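Long-range contact in sulfur carrier protein CysO (Mycobacterium tuberculosis, PDB 3DWG), which probably donates sulfur, as a C-terminal thiocarboxylate, to the CysM-dependent pathway of cysteine biosynthesis: residues R57-D65 / I78-A89. Residues are numbered along the deposited sequence; the frame is centred on the assembly and turned at random.
Sequences RFVNIYVND and IADGDSVTILPA
With CG beside its own backbone N (chi1 -61°), the Asn64 amide reaches over to Asp82 and Ser83 and binds them with both of its ends. ND2 donates to Asp82 OD1 at 2.9 Å on a nearly straight line; Asp82 OD1 lies in the plane of the amide, whereas ND2 comes from above the carboxylate plane, the two planes standing 85° apart. Asn64 OD1 takes the backbone N-H of Ser83 (3.0 Å), and with both ends engaged the rotation of the amide is fixed; Asn64 N in turn donates to Ser83 O. The second oxygen, Asp82 OD2, accepts the backbone N-H of Ala79 at 2.7 Å, closing the type II turn 79-82, so that one carboxylate spans the turn and Asn64 just past strand 59-63. From here strands 59-63 and 83-88 run antiparallel, with hydrogen-bonded pairs Tyr62-Thr85 and Asn60-Leu87, and Ala89 N extends the pairing to Phe58 O. They are neighbours in the mixed sheet of the ubiquitin-like beta-grasp fold, where strand 83-88 lies parallel to strand 3-6 on its other edge. Val59, Ile61, Val63, Val84 and Ile86 share one face, where Ile61 packs on Leu28 of helix 28-38 and Val59 and Ile86 on Leu46 of helix 42-46. There Ile61 and Val84 slant across each other, with Ile61 CG2, anti to its own N, 3.8 Å from Val84 CG1; Val59 CG1 lies alongside Ile86 CG2, and Val63 CG2 meets Ile78 CD1 at 3.9 Å. On the reverse face the Tyr62 ring crosses Leu87 at about a right angle, CE1 to CD1 4.1 Å, with Thr85 O at the ring edge, near its plane. This face is turned to the chain of another protein, where an acidic side chain binds Tyr62 OH. Water 1 accepts from Asn60 ND2 at 2.9 Å and lies 2.7 Å from Pro88 O.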
loop_
_atom_site.group_PDB
_atom_site.type_symbol
_atom_site.label_atom_id
_atom_site.label_comp_id
_atom_site.label_asym_id
_atom_site.label_seq_id
_atom_site.Cartn_x
_atom_site.Cartn_y
_atom_site.Cartn_z
ATOM N N ARG C 57 -26.145 -10.609 -19.717
ATOM C CA ARG C 57 -24.771 -10.885 -19.311
ATOM C C ARG C 57 -24.043 -9.634 -18.782
ATOM O O ARG C 57 -23.110 -9.717 -17.965
ATOM C CB ARG C 57 -23.983 -11.423 -20.551
ATOM N N PHE C 58 -24.416 -8.489 -19.325
ATOM C CA PHE C 58 -23.699 -7.253 -18.966
ATOM C C PHE C 58 -24.494 -6.367 -18.020
ATOM O O PHE C 58 -24.207 -5.199 -17.881
ATOM C CB PHE C 58 -23.293 -6.399 -20.185
ATOM C CG PHE C 58 -22.281 -7.039 -21.057
ATOM C CD1 PHE C 58 -21.300 -7.878 -20.514
ATOM C CD2 PHE C 58 -22.327 -6.834 -22.426
ATOM C CE1 PHE C 58 -20.350 -8.506 -21.358
ATOM C CE2 PHE C 58 -21.378 -7.455 -23.253
ATOM C CZ PHE C 58 -20.415 -8.274 -22.714
ATOM N N VAL C 59 -25.493 -6.924 -17.371
ATOM C CA VAL C 59 -26.199 -6.181 -16.320
ATOM C C VAL C 59 -25.911 -6.850 -15.005
ATOM O O VAL C 59 -25.977 -8.086 -14.889
ATOM C CB VAL C 59 -27.732 -6.128 -16.607
ATOM C CG1 VAL C 59 -28.477 -5.355 -15.517
ATOM C CG2 VAL C 59 -28.009 -5.407 -17.914
ATOM N N ASN C 60 -25.614 -6.040 -13.990
ATOM C CA ASN C 60 -25.448 -6.501 -12.620
ATOM C C ASN C 60 -26.488 -5.859 -11.751
ATOM O O ASN C 60 -26.781 -4.666 -11.883
ATOM C CB ASN C 60 -24.038 -6.134 -12.091
ATOM C CG ASN C 60 -22.951 -6.913 -12.789
ATOM O OD1 ASN C 60 -23.097 -8.134 -13.077
ATOM N ND2 ASN C 60 -21.828 -6.222 -13.103
ATOM N N ILE C 61 -27.110 -6.667 -10.902
ATOM C CA ILE C 61 -28.075 -6.134 -9.950
ATOM C C ILE C 61 -27.773 -6.587 -8.535
ATOM O O ILE C 61 -27.432 -7.748 -8.279
ATOM C CB ILE C 61 -29.540 -6.527 -10.344
ATOM C CG1 ILE C 61 -29.757 -6.121 -11.810
ATOM C CG2 ILE C 61 -30.529 -5.838 -9.390
ATOM C CD1 ILE C 61 -31.235 -6.290 -12.385
ATOM N N TYR C 62 -27.902 -5.644 -7.591
ATOM C CA TYR C 62 -27.595 -5.881 -6.195
ATOM C C TYR C 62 -28.786 -5.474 -5.307
ATOM O O TYR C 62 -29.441 -4.493 -5.586
ATOM C CB TYR C 62 -26.345 -5.064 -5.796
ATOM C CG TYR C 62 -25.171 -5.213 -6.736
ATOM C CD1 TYR C 62 -25.100 -4.449 -7.884
ATOM C CD2 TYR C 62 -24.147 -6.118 -6.474
ATOM C CE1 TYR C 62 -24.085 -4.596 -8.763
ATOM C CE2 TYR C 62 -23.079 -6.276 -7.380
ATOM C CZ TYR C 62 -23.062 -5.477 -8.486
ATOM O OH TYR C 62 -22.068 -5.533 -9.452
ATOM N N VAL C 63 -29.081 -6.310 -4.322
ATOM C CA VAL C 63 -30.127 -6.003 -3.330
ATOM C C VAL C 63 -29.345 -5.801 -2.043
ATOM O O VAL C 63 -28.629 -6.720 -1.612
ATOM C CB VAL C 63 -31.139 -7.202 -3.185
ATOM C CG1 VAL C 63 -32.049 -6.946 -1.978
ATOM C CG2 VAL C 63 -31.947 -7.374 -4.467
ATOM N N ASN C 64 -29.498 -4.621 -1.424
ATOM C CA ASN C 64 -28.683 -4.234 -0.233
ATOM C C ASN C 64 -27.184 -4.597 -0.403
ATOM O O ASN C 64 -26.547 -5.214 0.462
ATOM C CB ASN C 64 -29.204 -4.822 1.050
ATOM C CG ASN C 64 -30.599 -4.360 1.345
ATOM O OD1 ASN C 64 -30.973 -3.233 1.017
ATOM N ND2 ASN C 64 -31.394 -5.254 1.923
ATOM N N ASP C 65 -26.702 -4.271 -1.595
ATOM C CA ASP C 65 -25.295 -4.439 -1.951
ATOM C C ASP C 65 -24.849 -5.856 -2.286
ATOM O O ASP C 65 -23.687 -6.067 -2.618
ATOM C CB ASP C 65 -24.390 -3.826 -0.882
ATOM C CG ASP C 65 -24.506 -2.275 -0.845
ATOM O OD1 ASP C 65 -24.936 -1.686 -1.869
ATOM O OD2 ASP C 65 -24.169 -1.670 0.202
ATOM N N ILE C 78 -36.908 -9.642 -1.359
ATOM C CA ILE C 78 -36.795 -8.218 -1.193
ATOM C C ILE C 78 -37.750 -7.812 -0.081
ATOM O O ILE C 78 -38.889 -8.307 -0.024
ATOM C CB ILE C 78 -37.034 -7.470 -2.524
ATOM C CG1 ILE C 78 -35.774 -7.604 -3.394
ATOM C CG2 ILE C 78 -37.231 -5.992 -2.293
ATOM C CD1 ILE C 78 -35.826 -6.885 -4.667
ATOM N N ALA C 79 -37.287 -6.940 0.813
ATOM C CA ALA C 79 -38.136 -6.513 1.939
ATOM C C ALA C 79 -38.339 -5.021 1.830
ATOM O O ALA C 79 -37.549 -4.318 1.175
ATOM C CB ALA C 79 -37.480 -6.876 3.251
ATOM N N ASP C 80 -39.398 -4.512 2.460
ATOM C CA ASP C 80 -39.603 -3.080 2.562
ATOM C C ASP C 80 -38.348 -2.335 3.065
ATOM O O ASP C 80 -37.669 -2.781 3.988
ATOM C CB ASP C 80 -40.775 -2.834 3.523
ATOM C CG ASP C 80 -41.312 -1.421 3.455
ATOM O OD1 ASP C 80 -41.508 -0.869 2.349
ATOM O OD2 ASP C 80 -41.570 -0.863 4.548
ATOM N N GLY C 81 -38.028 -1.206 2.448
ATOM C CA GLY C 81 -36.859 -0.437 2.798
ATOM C C GLY C 81 -35.557 -0.854 2.112
ATOM O O GLY C 81 -34.523 -0.178 2.261
ATOM N N ASP C 82 -35.596 -1.955 1.362
ATOM C CA ASP C 82 -34.361 -2.408 0.684
ATOM C C ASP C 82 -33.969 -1.457 -0.441
ATOM O O ASP C 82 -34.801 -0.697 -0.949
ATOM C CB ASP C 82 -34.506 -3.811 0.089
ATOM C CG ASP C 82 -34.498 -4.909 1.109
ATOM O OD1 ASP C 82 -34.235 -4.713 2.311
ATOM O OD2 ASP C 82 -34.698 -6.051 0.658
ATOM N N SER C 83 -32.676 -1.477 -0.799
ATOM C CA SER C 83 -32.152 -0.742 -1.948
ATOM C C SER C 83 -31.867 -1.779 -3.014
ATOM O O SER C 83 -31.356 -2.883 -2.713
ATOM C CB SER C 83 -30.787 -0.121 -1.618
ATOM O OG SER C 83 -29.832 -1.159 -1.329
ATOM N N VAL C 84 -32.181 -1.398 -4.227
ATOM C CA VAL C 84 -31.825 -2.190 -5.383
ATOM C C VAL C 84 -30.952 -1.336 -6.312
ATOM O O VAL C 84 -31.317 -0.179 -6.637
ATOM C CB VAL C 84 -33.099 -2.697 -6.183
ATOM C CG1 VAL C 84 -32.669 -3.364 -7.451
ATOM C CG2 VAL C 84 -33.906 -3.650 -5.285
ATOM N N THR C 85 -29.780 -1.875 -6.711
ATOM C CA THR C 85 -28.827 -1.120 -7.545
ATOM C C THR C 85 -28.628 -1.833 -8.881
ATOM O O THR C 85 -28.296 -3.016 -8.888
ATOM C CB THR C 85 -27.470 -1.057 -6.809
ATOM O OG1 THR C 85 -27.670 -0.534 -5.486
ATOM C CG2 THR C 85 -26.448 -0.201 -7.623
ATOM N N ILE C 86 -28.811 -1.141 -9.986
ATOM C CA ILE C 86 -28.618 -1.707 -11.299
ATOM C C ILE C 86 -27.401 -1.042 -11.956
ATOM O O ILE C 86 -27.355 0.190 -12.025
ATOM C CB ILE C 86 -29.910 -1.432 -12.194
ATOM C CG1 ILE C 86 -31.116 -2.061 -11.473
ATOM C CG2 ILE C 86 -29.728 -1.947 -13.578
ATOM C CD1 ILE C 86 -32.407 -1.758 -12.226
ATOM N N LEU C 87 -26.473 -1.846 -12.444
ATOM C CA LEU C 87 -25.247 -1.249 -13.068
ATOM C C LEU C 87 -24.856 -2.089 -14.291
ATOM O O LEU C 87 -24.957 -3.328 -14.247
ATOM C CB LEU C 87 -24.072 -1.324 -12.074
ATOM C CG LEU C 87 -24.176 -0.446 -10.847
ATOM C CD1 LEU C 87 -23.122 -0.772 -9.826
ATOM C CD2 LEU C 87 -24.084 1.048 -11.296
ATOM N N PRO C 88 -24.403 -1.449 -15.369
ATOM C CA PRO C 88 -23.810 -2.201 -16.477
ATOM C C PRO C 88 -22.432 -2.725 -16.049
ATOM O O PRO C 88 -21.817 -2.196 -15.107
ATOM C CB PRO C 88 -23.562 -1.132 -17.584
ATOM C CG PRO C 88 -23.477 0.087 -16.873
ATOM C CD PRO C 88 -24.243 0.016 -15.543
ATOM N N ALA C 89 -22.015 -3.776 -16.727
ATOM C CA ALA C 89 -20.723 -4.430 -16.406
ATOM C C ALA C 89 -19.525 -3.595 -16.846
ATOM O O ALA C 89 -19.343 -3.419 -18.013
ATOM C CB ALA C 89 -20.651 -5.747 -17.076
HETATM O O HOH W 1 -20.849 -3.481 -12.924
HETATM O O HOH W 2 -28.162 -2.281 -3.359
HETATM O O HOH W 3 -27.389 -0.241 -1.679
#